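Local coordinates for protein putative tagatose-6-phosphate ketose/aldose isomerase (Escherichia coli, PDB 3C3J) that is a putative SIS-family protein built from two tandem alpha/beta SIS domains, each laid out around a five-stranded parallel sheet, at residues Y134-T139 against L184-P189; N42-P47 against P104-S109; L31-A36 against F157-P162; P24-R29 against I176-A181. One frame throughout, in Å; residues are numbered along the deposited sequence.

Interaction 1: residues Y134-T139 against L184-P189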
loop_
_atom_site.group_PDB
_atom_site.type_symbol
_atom_site.label_atom_id
_atom_site.label_comp_id
_atom_site.label_asym_id
_atom_site.label_seq_id
_atom_site.Cartn_x
_atom_site.Cartn_y
_atom_site.Cartn_z
ATOM N N TYR A 134 -2.960 -7.992 -24.034
ATOM C CA TYR A 134 -1.964 -9.051 -24.154
ATOM C C TYR A 134 -1.620 -9.535 -22.760
ATOM O O TYR A 134 -1.809 -8.815 -21.781
ATOM C CB TYR A 134 -0.702 -8.571 -24.864
ATOM C CG TYR A 134 -0.980 -7.910 -26.187
ATOM C CD1 TYR A 134 -1.091 -8.660 -27.356
ATOM C CD2 TYR A 134 -1.162 -6.531 -26.260
ATOM C CE1 TYR A 134 -1.371 -8.044 -28.564
ATOM C CE2 TYR A 134 -1.423 -5.892 -27.488
ATOM C CZ TYR A 134 -1.525 -6.656 -28.623
ATOM O OH TYR A 134 -1.817 -6.040 -29.833
ATOM N N HIS A 135 -1.136 -10.763 -22.687
ATOM C CA HIS A 135 -0.851 -11.445 -21.403
ATOM C C HIS A 135 0.498 -12.125 -21.399
ATOM O O HIS A 135 0.873 -12.788 -22.393
ATOM C CB HIS A 135 -1.920 -12.494 -21.119
ATOM C CG HIS A 135 -3.271 -11.917 -20.911
ATOM N ND1 HIS A 135 -4.201 -11.818 -21.924
ATOM C CD2 HIS A 135 -3.830 -11.344 -19.823
ATOM C CE1 HIS A 135 -5.287 -11.239 -21.448
ATOM N NE2 HIS A 135 -5.088 -10.939 -20.179
ATOM N N LEU A 136 1.209 -11.977 -20.279
ATOM C CA LEU A 136 2.405 -12.737 -19.967
ATOM C C LEU A 136 2.263 -13.311 -18.554
ATOM O O LEU A 136 2.746 -12.737 -17.590
ATOM C CB LEU A 136 3.647 -11.859 -20.056
ATOM C CG LEU A 136 5.007 -12.607 -20.015
ATOM C CD1 LEU A 136 5.455 -12.907 -21.417
ATOM C CD2 LEU A 136 6.060 -11.785 -19.274
ATOM N N PRO A 137 1.569 -14.445 -18.422
ATOM C CA PRO A 137 1.580 -15.094 -17.116
ATOM C C PRO A 137 2.950 -15.658 -16.749
ATOM O O PRO A 137 3.663 -16.198 -17.605
ATOM C CB PRO A 137 0.548 -16.211 -17.256
ATOM C CG PRO A 137 -0.137 -15.947 -18.568
ATOM C CD PRO A 137 0.770 -15.182 -19.409
ATOM N N ILE A 138 3.315 -15.489 -15.481
ATOM C CA ILE A 138 4.546 -16.050 -14.923
ATOM C C ILE A 138 4.059 -16.920 -13.778
ATOM O O ILE A 138 3.536 -16.416 -12.764
ATOM C CB ILE A 138 5.518 -14.943 -14.466
ATOM C CG1 ILE A 138 5.899 -14.072 -15.667
ATOM C CG2 ILE A 138 6.769 -15.534 -13.795
ATOM C CD1 ILE A 138 6.884 -12.872 -15.387
ATOM N N THR A 139 4.205 -18.225 -13.953
ATOM C CA THR A 139 3.499 -19.201 -13.129
ATOM C C THR A 139 4.324 -20.483 -12.871
ATOM O O THR A 139 5.195 -20.848 -13.656
ATOM C CB THR A 139 2.108 -19.524 -13.785
ATOM O OG1 THR A 139 1.351 -20.404 -12.952
ATOM C CG2 THR A 139 2.273 -20.139 -15.185
ATOM N N LEU A 184 12.082 -9.497 -13.752
ATOM C CA LEU A 184 13.184 -8.562 -13.931
ATOM C C LEU A 184 14.020 -8.946 -15.166
ATOM O O LEU A 184 14.346 -8.082 -15.990
ATOM C CB LEU A 184 14.046 -8.535 -12.670
ATOM C CG LEU A 184 13.498 -7.849 -11.423
ATOM C CD1 LEU A 184 14.408 -8.193 -10.211
ATOM C CD2 LEU A 184 13.383 -6.306 -11.581
ATOM N N ALA A 185 14.306 -10.242 -15.327
ATOM C CA ALA A 185 15.143 -10.729 -16.425
ATOM C C ALA A 185 14.466 -10.576 -17.759
ATOM O O ALA A 185 15.131 -10.334 -18.753
ATOM C CB ALA A 185 15.555 -12.174 -16.217
ATOM N N VAL A 186 13.142 -10.712 -17.786
ATOM C CA VAL A 186 12.396 -10.567 -19.029
ATOM C C VAL A 186 12.498 -9.136 -19.523
ATOM O O VAL A 186 12.785 -8.914 -20.698
ATOM C CB VAL A 186 10.898 -10.966 -18.876
ATOM C CG1 VAL A 186 10.061 -10.426 -20.077
ATOM C CG2 VAL A 186 10.763 -12.532 -18.744
ATOM N N PHE A 187 12.313 -8.159 -18.628
ATOM C CA PHE A 187 12.199 -6.748 -19.057
ATOM C C PHE A 187 13.464 -5.920 -18.960
ATOM O O PHE A 187 13.549 -4.879 -19.619
ATOM C CB PHE A 187 11.016 -6.074 -18.335
ATOM C CG PHE A 187 9.707 -6.662 -18.726
ATOM C CD1 PHE A 187 9.127 -6.325 -19.940
ATOM C CD2 PHE A 187 9.092 -7.624 -17.933
ATOM C CE1 PHE A 187 7.906 -6.890 -20.325
ATOM C CE2 PHE A 187 7.899 -8.199 -18.317
ATOM C CZ PHE A 187 7.311 -7.842 -19.541
ATOM N N ALA A 188 14.439 -6.372 -18.167
ATOM C CA ALA A 188 15.714 -5.667 -18.022
ATOM C C ALA A 188 16.911 -6.627 -18.184
ATOM O O ALA A 188 17.776 -6.700 -17.327
ATOM C CB ALA A 188 15.758 -4.947 -16.693
ATOM N N PRO A 189 16.967 -7.349 -19.309
ATOM C CA PRO A 189 18.010 -8.380 -19.450
ATOM C C PRO A 189 19.432 -7.840 -19.553
ATOM O O PRO A 189 20.398 -8.575 -19.342
ATOM C CB PRO A 189 17.621 -9.111 -20.732
ATOM C CG PRO A 189 16.883 -8.100 -21.526
ATOM C CD PRO A 189 16.096 -7.292 -20.500
#
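Val186 O, near the end of the helix 174-187, accepts a hydrogen bond from NH1 of Arg38 on the helix 23-49, while NH2 of the same guanidinium binds the carbonyl of Ala185. The turn held in this way is the one from which Val186 and Phe187 reach toward the strand 133-139. Just beyond, Ala188 N bonds Leu184 O at 2.8 Å and the bond from Phe187 N to Leu184 O is weak, at 3.3 Å. Leu136 comes to meet Phe187 from the opposite direction. Its CG lies anti to the backbone N (chi1 -169°), which directs the branched end toward the helix; chi2, at 93°, is away from a staggered value. There CD2 of Leu136 meets the ring obliquely, equally near CE2 and CZ of Phe187 at 4.1 Å. The same methyl also approaches CG1 of Val186, at 4.3 Å, so one branch of the leucine touches both helix residues. Val186 CG1 in turn rests against a face of the Phe187 ring, 3.5 Å above its plane and offset toward the rim; the ring also packs edge-to-face with Phe83. The contact thus joins a sheet strand of the SIS domain to the helix that covers it, through three buried side chains. With only carbon atoms meeting across the gap, cohesion comes from van der Waals contact and exclusion of water.

Interaction 2: residues N42-P47 against P104-S109; sequences NNFLEP and PLLLIS
Leu45 on the helix 23-49 and Leu106 on the strand 105-111 are the closest backbone neighbours here, with 9.3 Å between the CA atom of Leu45 and that of Leu106, a gap bridged by side chains alone. The principal touch is methyl to methyl: CD2 of Leu45 stands 3.7 Å from CD2 of Leu106, and the two side chains cross at about a right angle. In Leu106 a chi1 of 174° points the fork away from the residue's own nitrogen and out from the sheet toward the helix. Its other methyl, CD1, lies 4.4 Å from CE2 of Phe44 and meets that ring obliquely. One leucine of the strand therefore spreads its two branches over two successive helix residues, CD1 toward the aromatic ring and CD2 toward Leu45. In the parallel alpha/beta sheet of this SIS domain, 105-111 is the middle strand, with 55-59 and 133-139 on its flanks, and the long helix 23-49 that comes before the first strand lies over its opening residues. Leu106 is anchored in that sheet by backbone bonds to Arg55 and Ile57. Phe187 of the helix 174-187 touches both Leu45 and Leu106, so the two helices pack together on this leucine. Nearer the helix's end the chain kinks at Pro47, whose nitrogen makes no bond to the preceding turn.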
loop_
_atom_site.group_PDB
_atom_site.type_symbol
_atom_site.label_atom_id
_atom_site.label_comp_id
_atom_site.label_asym_id
_atom_site.label_seq_id
_atom_site.Cartn_x
_atom_site.Cartn_y
_atom_site.Cartn_z
ATOM N N ASN A 42 11.237 -12.323 -27.205
ATOM C CA ASN A 42 11.480 -11.090 -27.930
ATOM C C ASN A 42 10.499 -10.928 -29.087
ATOM O O ASN A 42 10.020 -9.828 -29.321
ATOM C CB ASN A 42 12.931 -11.009 -28.438
ATOM C CG ASN A 42 13.940 -10.822 -27.326
ATOM O OD1 ASN A 42 13.586 -10.649 -26.152
ATOM N ND2 ASN A 42 15.216 -10.856 -27.691
ATOM N N ASN A 43 10.177 -12.014 -29.787
ATOM C CA ASN A 43 9.185 -11.956 -30.869
ATOM C C ASN A 43 7.805 -11.535 -30.374
ATOM O O ASN A 43 7.050 -10.869 -31.081
ATOM C CB ASN A 43 9.048 -13.311 -31.557
ATOM C CG ASN A 43 10.257 -13.660 -32.400
ATOM O OD1 ASN A 43 11.161 -12.838 -32.587
ATOM N ND2 ASN A 43 10.280 -14.896 -32.919
ATOM N N PHE A 44 7.462 -11.975 -29.171
ATOM C CA PHE A 44 6.172 -11.654 -28.586
ATOM C C PHE A 44 6.174 -10.219 -28.084
ATOM O O PHE A 44 5.230 -9.463 -28.342
ATOM C CB PHE A 44 5.851 -12.604 -27.441
ATOM C CG PHE A 44 4.578 -12.265 -26.722
ATOM C CD1 PHE A 44 3.360 -12.386 -27.357
ATOM C CD2 PHE A 44 4.606 -11.795 -25.426
ATOM C CE1 PHE A 44 2.183 -12.064 -26.678
ATOM C CE2 PHE A 44 3.455 -11.466 -24.760
ATOM C CZ PHE A 44 2.241 -11.610 -25.378
ATOM N N LEU A 45 7.230 -9.848 -27.367
ATOM C CA LEU A 45 7.213 -8.609 -26.585
ATOM C C LEU A 45 7.619 -7.377 -27.371
ATOM O O LEU A 45 7.094 -6.288 -27.121
ATOM C CB LEU A 45 8.112 -8.708 -25.349
ATOM C CG LEU A 45 7.646 -9.561 -24.191
ATOM C CD1 LEU A 45 8.798 -9.670 -23.175
ATOM C CD2 LEU A 45 6.381 -8.983 -23.533
ATOM N N GLU A 46 8.576 -7.517 -28.287
ATOM C CA GLU A 46 9.130 -6.339 -28.954
ATOM C C GLU A 46 8.065 -5.533 -29.705
ATOM O O GLU A 46 8.068 -4.313 -29.611
ATOM C CB GLU A 46 10.362 -6.681 -29.827
ATOM C CG GLU A 46 11.610 -7.070 -28.942
ATOM C CD GLU A 46 12.924 -7.383 -29.698
ATOM O OE1 GLU A 46 12.906 -7.591 -30.945
ATOM O OE2 GLU A 46 13.986 -7.438 -29.016
ATOM N N PRO A 47 7.139 -6.197 -30.418
ATOM C CA PRO A 47 6.080 -5.423 -31.083
ATOM C C PRO A 47 5.153 -4.696 -30.112
ATOM O O PRO A 47 4.585 -3.653 -30.476
ATOM C CB PRO A 47 5.292 -6.476 -31.870
ATOM C CG PRO A 47 6.195 -7.665 -31.936
ATOM C CD PRO A 47 7.019 -7.636 -30.699
ATOM N N PRO A 104 -3.626 0.157 -25.119
ATOM C CA PRO A 104 -3.308 -1.256 -25.074
ATOM C C PRO A 104 -2.804 -1.621 -23.674
ATOM O O PRO A 104 -2.331 -0.752 -22.926
ATOM C CB PRO A 104 -2.207 -1.439 -26.145
ATOM C CG PRO A 104 -2.143 -0.135 -26.909
ATOM C CD PRO A 104 -2.676 0.907 -25.976
ATOM N N LEU A 105 -2.977 -2.882 -23.312
ATOM C CA LEU A 105 -2.518 -3.398 -22.031
ATOM C C LEU A 105 -1.726 -4.689 -22.196
ATOM O O LEU A 105 -2.122 -5.585 -22.941
ATOM C CB LEU A 105 -3.727 -3.679 -21.140
ATOM C CG LEU A 105 -3.501 -4.391 -19.804
ATOM C CD1 LEU A 105 -2.584 -3.593 -18.868
ATOM C CD2 LEU A 105 -4.810 -4.692 -19.103
ATOM N N LEU A 106 -0.636 -4.806 -21.443
ATOM C CA LEU A 106 0.069 -6.052 -21.265
ATOM C C LEU A 106 -0.087 -6.394 -19.786
ATOM O O LEU A 106 0.389 -5.647 -18.925
ATOM C CB LEU A 106 1.552 -5.916 -21.615
ATOM C CG LEU A 106 2.423 -7.152 -21.322
ATOM C CD1 LEU A 106 1.873 -8.426 -22.011
ATOM C CD2 LEU A 106 3.915 -6.907 -21.668
ATOM N N LEU A 107 -0.762 -7.489 -19.506
ATOM C CA LEU A 107 -1.001 -7.926 -18.126
ATOM C C LEU A 107 -0.027 -9.032 -17.771
ATOM O O LEU A 107 -0.034 -10.108 -18.399
ATOM C CB LEU A 107 -2.442 -8.418 -17.932
ATOM C CG LEU A 107 -2.885 -8.688 -16.494
ATOM C CD1 LEU A 107 -2.863 -7.378 -15.655
ATOM C CD2 LEU A 107 -4.268 -9.367 -16.468
ATOM N N ILE A 108 0.812 -8.760 -16.771
ATOM C CA ILE A 108 1.766 -9.746 -16.267
ATOM C C ILE A 108 1.142 -10.390 -15.019
ATOM O O ILE A 108 0.988 -9.741 -13.986
ATOM C CB ILE A 108 3.117 -9.109 -15.957
ATOM C CG1 ILE A 108 3.676 -8.433 -17.213
ATOM C CG2 ILE A 108 4.114 -10.177 -15.449
ATOM C CD1 ILE A 108 4.667 -7.371 -16.889
ATOM N N SER A 109 0.702 -11.634 -15.152
ATOM C CA SER A 109 -0.071 -12.300 -14.095
ATOM C C SER A 109 0.852 -13.279 -13.380
ATOM O O SER A 109 1.343 -14.214 -13.990
ATOM C CB SER A 109 -1.265 -13.060 -14.694
ATOM O OG SER A 109 -2.318 -12.193 -15.135
#

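Interaction 3: residues L31-A36 against F157-P162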
loop_
_atom_site.group_PDB
_atom_site.type_symbol
_atom_site.label_atom_id
_atom_site.label_comp_id
_atom_site.label_asym_id
_atom_site.label_seq_id
_atom_site.Cartn_x
_atom_site.Cartn_y
_atom_site.Cartn_z
ATOM N N LEU A 31 16.464 -18.304 -15.049
ATOM C CA LEU A 31 17.111 -17.326 -15.955
ATOM C C LEU A 31 17.820 -17.997 -17.126
ATOM O O LEU A 31 17.792 -17.477 -18.240
ATOM C CB LEU A 31 18.070 -16.413 -15.172
ATOM C CG LEU A 31 17.403 -15.154 -14.557
ATOM C CD1 LEU A 31 16.092 -15.470 -13.832
ATOM C CD2 LEU A 31 18.367 -14.353 -13.663
ATOM N N THR A 32 18.419 -19.164 -16.891
ATOM C CA THR A 32 18.956 -19.964 -18.003
ATOM C C THR A 32 17.828 -20.481 -18.932
ATOM O O THR A 32 17.986 -20.506 -20.144
ATOM C CB THR A 32 19.985 -21.083 -17.525
ATOM O OG1 THR A 32 19.333 -22.038 -16.721
ATOM C CG2 THR A 32 21.061 -20.483 -16.684
ATOM N N ASN A 33 16.672 -20.824 -18.383
ATOM C CA ASN A 33 15.509 -21.134 -19.235
ATOM C C ASN A 33 15.060 -19.949 -20.103
ATOM O O ASN A 33 14.708 -20.100 -21.273
ATOM C CB ASN A 33 14.344 -21.616 -18.401
ATOM C CG ASN A 33 13.251 -22.203 -19.242
ATOM O OD1 ASN A 33 13.493 -23.130 -20.036
ATOM N ND2 ASN A 33 12.036 -21.662 -19.104
ATOM N N ILE A 34 15.047 -18.769 -19.505
ATOM C CA ILE A 34 14.686 -17.541 -20.205
ATOM C C ILE A 34 15.688 -17.336 -21.360
ATOM O O ILE A 34 15.289 -16.963 -22.463
ATOM C CB ILE A 34 14.635 -16.349 -19.213
ATOM C CG1 ILE A 34 13.403 -16.467 -18.313
ATOM C CG2 ILE A 34 14.693 -14.983 -19.953
ATOM C CD1 ILE A 34 13.371 -15.393 -17.185
ATOM N N ASP A 35 16.964 -17.643 -21.124
ATOM C CA ASP A 35 17.968 -17.577 -22.209
ATOM C C ASP A 35 17.547 -18.432 -23.387
ATOM O O ASP A 35 17.656 -17.999 -24.543
ATOM C CB ASP A 35 19.366 -18.012 -21.750
ATOM C CG ASP A 35 20.000 -17.039 -20.759
ATOM O OD1 ASP A 35 19.704 -15.838 -20.819
ATOM O OD2 ASP A 35 20.820 -17.477 -19.941
ATOM N N ALA A 36 17.073 -19.641 -23.088
ATOM C CA ALA A 36 16.614 -20.583 -24.110
ATOM C C ALA A 36 15.375 -20.060 -24.860
ATOM O O ALA A 36 15.240 -20.288 -26.065
ATOM C CB ALA A 36 16.323 -21.929 -23.475
ATOM N N PHE A 157 1.692 -15.107 -23.879
ATOM C CA PHE A 157 2.923 -15.887 -23.882
ATOM C C PHE A 157 3.201 -16.218 -22.423
ATOM O O PHE A 157 3.438 -15.325 -21.634
ATOM C CB PHE A 157 4.079 -15.072 -24.465
ATOM C CG PHE A 157 5.381 -15.843 -24.600
ATOM C CD1 PHE A 157 5.830 -16.242 -25.855
ATOM C CD2 PHE A 157 6.155 -16.149 -23.489
ATOM C CE1 PHE A 157 7.022 -16.946 -25.993
ATOM C CE2 PHE A 157 7.344 -16.863 -23.617
ATOM C CZ PHE A 157 7.778 -17.256 -24.872
ATOM N N ALA A 158 3.170 -17.487 -22.079
ATOM C CA ALA A 158 3.303 -17.895 -20.686
ATOM C C ALA A 158 4.702 -18.384 -20.418
ATOM O O ALA A 158 5.313 -19.092 -21.223
ATOM C CB ALA A 158 2.331 -18.955 -20.342
ATOM N N LEU A 159 5.194 -18.003 -19.249
ATOM C CA LEU A 159 6.508 -18.397 -18.808
ATOM C C LEU A 159 6.366 -19.300 -17.572
ATOM O O LEU A 159 5.842 -18.899 -16.533
ATOM C CB LEU A 159 7.314 -17.150 -18.532
ATOM C CG LEU A 159 8.757 -17.232 -18.126
ATOM C CD1 LEU A 159 9.564 -18.056 -19.148
ATOM C CD2 LEU A 159 9.250 -15.757 -18.015
ATOM N N LEU A 160 6.856 -20.515 -17.706
ATOM C CA LEU A 160 6.777 -21.508 -16.641
ATOM C C LEU A 160 8.022 -21.473 -15.759
ATOM O O LEU A 160 9.153 -21.465 -16.275
ATOM C CB LEU A 160 6.617 -22.891 -17.273
ATOM C CG LEU A 160 6.261 -24.050 -16.346
ATOM C CD1 LEU A 160 4.907 -23.846 -15.659
ATOM C CD2 LEU A 160 6.288 -25.374 -17.164
HETATM N N MSE A 161 7.830 -21.480 -14.444
HETATM C CA MSE A 161 8.957 -21.441 -13.497
HETATM C C MSE A 161 9.472 -22.877 -13.333
HETATM O O MSE A 161 8.757 -23.828 -13.713
HETATM C CB MSE A 161 8.509 -20.873 -12.149
HETATM C CG MSE A 161 8.017 -19.457 -12.190
HETATM SE SE MSE A 161 9.387 -18.201 -12.811
HETATM C CE MSE A 161 9.072 -18.154 -14.769
ATOM N N PRO A 162 10.706 -23.048 -12.811
ATOM C CA PRO A 162 11.185 -24.408 -12.550
ATOM C C PRO A 162 10.262 -25.182 -11.602
ATOM O O PRO A 162 9.638 -24.610 -10.707
ATOM C CB PRO A 162 12.581 -24.187 -11.949
ATOM C CG PRO A 162 12.971 -22.793 -12.480
ATOM C CD PRO A 162 11.713 -22.042 -12.453
HETATM O O HOH W 1 11.709 -20.540 -16.004
#
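Ile34 and Leu159 make the apolar part of the contact: CD1 of Ile34 lies 4.2 Å from CD2 of Leu159, and both residues are buried. The second methyl of Leu159, CD1, turns to the neighbouring helix residue and comes 4.4 Å from ND2 of Asn33, a packing contact beside the amide. Leu159 thus touches two consecutive residues of the helix 23-49, whose backbone runs close here, with 8.3 Å between the CA atoms of Ile34 and Leu159. The strand 159-160 is an edge strand of the parallel sheet of this SIS domain within the chain, bonded through the backbone of Leu159 to Pro137 and Thr139 of the neighbouring strand, and the helix packs along this edge. Val186 of the helix 174-187 and Leu37 also lie against Leu159, while Ser182 meets Ile34. The polar part runs through a water molecule. Asn33 ND2 and Leu160 O are 4.0 Å apart, too far for a direct bond, and the water spans them. It gives a hydrogen to Leu160 O at 2.7 Å and accepts a weak bond from Asn33 ND2 at 3.3 Å, the firmer hold being on the carbonyl. With chi1 at -168°, the side chain of Asn33 extends off the helix toward the strand, where its amide nitrogen can reach the water that satisfies the Leu160 carbonyl.

Interaction 4: residues P24-R29 against I176-A181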
loop_
_atom_site.group_PDB
_atom_site.type_symbol
_atom_site.label_atom_id
_atom_site.label_comp_id
_atom_site.label_asym_id
_atom_site.label_seq_id
_atom_site.Cartn_x
_atom_site.Cartn_y
_atom_site.Cartn_z
ATOM N N PRO A 24 18.452 -20.011 -4.512
ATOM C CA PRO A 24 19.537 -19.604 -5.423
ATOM C C PRO A 24 19.635 -20.491 -6.681
ATOM O O PRO A 24 19.727 -19.983 -7.801
ATOM C CB PRO A 24 20.795 -19.682 -4.522
ATOM C CG PRO A 24 20.294 -19.527 -3.193
ATOM C CD PRO A 24 18.960 -20.163 -3.138
ATOM N N ARG A 25 19.502 -21.798 -6.505
ATOM C CA ARG A 25 19.581 -22.714 -7.618
ATOM C C ARG A 25 18.408 -22.536 -8.564
ATOM O O ARG A 25 18.576 -22.560 -9.779
ATOM C CB ARG A 25 19.598 -24.151 -7.103
ATOM C CG ARG A 25 19.819 -25.198 -8.163
ATOM C CD ARG A 25 20.096 -26.500 -7.530
ATOM N NE ARG A 25 18.932 -26.918 -6.754
ATOM C CZ ARG A 25 18.889 -28.004 -6.002
ATOM N NH1 ARG A 25 19.945 -28.778 -5.895
ATOM N NH2 ARG A 25 17.782 -28.309 -5.356
ATOM N N ALA A 26 17.219 -22.359 -7.993
ATOM C CA ALA A 26 16.004 -22.153 -8.798
ATOM C C ALA A 26 16.081 -20.860 -9.633
ATOM O O ALA A 26 15.647 -20.829 -10.798
ATOM C CB ALA A 26 14.755 -22.170 -7.894
ATOM N N TRP A 27 16.658 -19.809 -9.056
ATOM C CA TRP A 27 16.768 -18.518 -9.746
ATOM C C TRP A 27 17.569 -18.661 -11.034
ATOM O O TRP A 27 17.145 -18.220 -12.098
ATOM C CB TRP A 27 17.411 -17.475 -8.836
ATOM C CG TRP A 27 16.644 -17.216 -7.584
ATOM C CD1 TRP A 27 15.327 -17.526 -7.352
ATOM C CD2 TRP A 27 17.116 -16.572 -6.408
ATOM N NE1 TRP A 27 14.967 -17.142 -6.119
ATOM C CE2 TRP A 27 16.043 -16.559 -5.494
ATOM C CE3 TRP A 27 18.346 -16.025 -6.020
ATOM C CZ2 TRP A 27 16.152 -15.999 -4.215
ATOM C CZ3 TRP A 27 18.457 -15.466 -4.727
ATOM C CH2 TRP A 27 17.372 -15.451 -3.858
ATOM N N ILE A 28 18.710 -19.327 -10.938
ATOM C CA ILE A 28 19.606 -19.483 -12.079
ATOM C C ILE A 28 19.022 -20.456 -13.122
ATOM O O ILE A 28 19.142 -20.216 -14.306
ATOM C CB ILE A 28 21.044 -19.831 -11.613
ATOM C CG1 ILE A 28 21.564 -18.720 -10.710
ATOM C CG2 ILE A 28 21.973 -19.957 -12.802
ATOM C CD1 ILE A 28 21.319 -17.304 -11.267
ATOM N N ARG A 29 18.329 -21.496 -12.663
ATOM C CA ARG A 29 17.579 -22.384 -13.517
ATOM C C ARG A 29 16.537 -21.600 -14.306
ATOM O O ARG A 29 16.430 -21.778 -15.517
ATOM C CB ARG A 29 16.909 -23.494 -12.695
ATOM C CG ARG A 29 17.803 -24.700 -12.515
ATOM C CD ARG A 29 17.357 -25.642 -11.415
ATOM N NE ARG A 29 15.985 -26.151 -11.506
ATOM C CZ ARG A 29 15.571 -27.102 -12.331
ATOM N NH1 ARG A 29 14.308 -27.508 -12.275
ATOM N NH2 ARG A 29 16.377 -27.618 -13.251
ATOM N N ILE A 176 7.654 -16.997 -5.178
ATOM C CA ILE A 176 7.698 -15.547 -5.268
ATOM C C ILE A 176 9.073 -15.036 -5.752
ATOM O O ILE A 176 9.143 -14.262 -6.689
ATOM C CB ILE A 176 7.223 -14.817 -3.963
ATOM C CG1 ILE A 176 7.353 -13.293 -4.127
ATOM C CG2 ILE A 176 7.982 -15.244 -2.715
ATOM C CD1 ILE A 176 8.675 -12.706 -3.789
ATOM N N THR A 177 10.160 -15.467 -5.128
ATOM C CA THR A 177 11.478 -14.962 -5.526
ATOM C C THR A 177 11.841 -15.368 -6.969
ATOM O O THR A 177 12.420 -14.560 -7.724
ATOM C CB THR A 177 12.574 -15.342 -4.514
ATOM O OG1 THR A 177 12.673 -16.777 -4.423
ATOM C CG2 THR A 177 12.280 -14.662 -3.125
ATOM N N THR A 178 11.455 -16.567 -7.394
ATOM C CA THR A 178 11.809 -16.988 -8.746
ATOM C C THR A 178 10.984 -16.241 -9.799
ATOM O O THR A 178 11.519 -15.802 -10.832
ATOM C CB THR A 178 11.765 -18.542 -8.916
ATOM O OG1 THR A 178 12.518 -19.157 -7.854
ATOM C CG2 THR A 178 12.362 -18.944 -10.284
HETATM N N MSE A 179 9.704 -16.022 -9.506
HETATM C CA MSE A 179 8.857 -15.213 -10.374
HETATM C C MSE A 179 9.376 -13.786 -10.477
HETATM O O MSE A 179 9.399 -13.232 -11.570
HETATM C CB MSE A 179 7.396 -15.232 -9.895
HETATM C CG MSE A 179 6.719 -16.571 -10.175
HETATM SE SE MSE A 179 4.789 -16.601 -9.774
HETATM C CE MSE A 179 4.844 -15.991 -7.963
HETATM N N MSE A 180 9.816 -13.219 -9.349
HETATM C CA MSE A 180 10.336 -11.873 -9.327
HETATM C C MSE A 180 11.608 -11.713 -10.169
HETATM O O MSE A 180 11.726 -10.780 -10.961
HETATM C CB MSE A 180 10.602 -11.410 -7.895
HETATM C CG MSE A 180 11.046 -9.964 -7.839
HETATM SE SE MSE A 180 10.703 -9.172 -6.090
HETATM C CE MSE A 180 11.729 -10.437 -4.935
ATOM N N ALA A 181 12.558 -12.619 -9.973
ATOM C CA ALA A 181 13.811 -12.633 -10.743
ATOM C C ALA A 181 13.532 -12.828 -12.225
ATOM O O ALA A 181 14.161 -12.185 -13.067
ATOM C CB ALA A 181 14.733 -13.739 -10.239
#
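Trp27 presents its indole edge to the helix 174-187, with Thr177 OG1 and Thr178 OG1 both lying in the ring plane, while Pro24 N sits over the centre of one face, 4.1 Å above it. A ring of Phe340, from the helix 335-356, packs edge-to-face with the same indole. Trp27 NE1 gives its hydrogen to Thr177 OG1 at 2.9 Å, with an N-H...O angle of 151°, a bond that satisfies the indole N-H buried in the helix interface. Beside it, the carbon CD1 of Trp27 comes within 3.3 Å of Thr178 OG1. The indole is carried there by a CG anti to the carbonyl carbon (chi1 -60°), which sends the ring across to the threonines. The two helices, 23-49 and 174-187, run roughly side by side in the same direction, their axes 9.2 Å apart at closest and crossing at -31° over these segments. This helix pair belongs to the alpha/beta SIS architecture, one helix before the first strand of the sheet and the other after its last. Ala26, small enough for close approach, sets its CB 3.8 Å from Thr178 OG1. The two hydroxyls are also engaged elsewhere: Thr177 OG1 has three partners, the indole, Gln23 NE2 and, weakly, Thr173 O, and Thr178 OG1 bonds the carbonyl of Ser174.

How the interactions relate
All four contacts belong to one sheet and the two helices, 23-49 and 174-187, that pack on it. Interactions 1 and 2, with centres about 8 Å apart, sit on adjacent strands, joined by a probable hydrogen bond of 2.8 Å from Tyr134 N to Leu105 O; Val186 CG1 also lies 3.4 Å from Leu45 CD1. A probable hydrogen bond from Met161 N to Thr139 O, 2.8 Å, ties interaction 3 to the strand of interaction 1. Interaction 4, with its centre about 10 Å from that of interaction 3, continues the helix 23-49 towards its start; Pro162 CG is 3.7 Å from Ala26 O. Interactions 2 and 4 occupy far parts of that helix, centres about 21 Å apart, and do not touch.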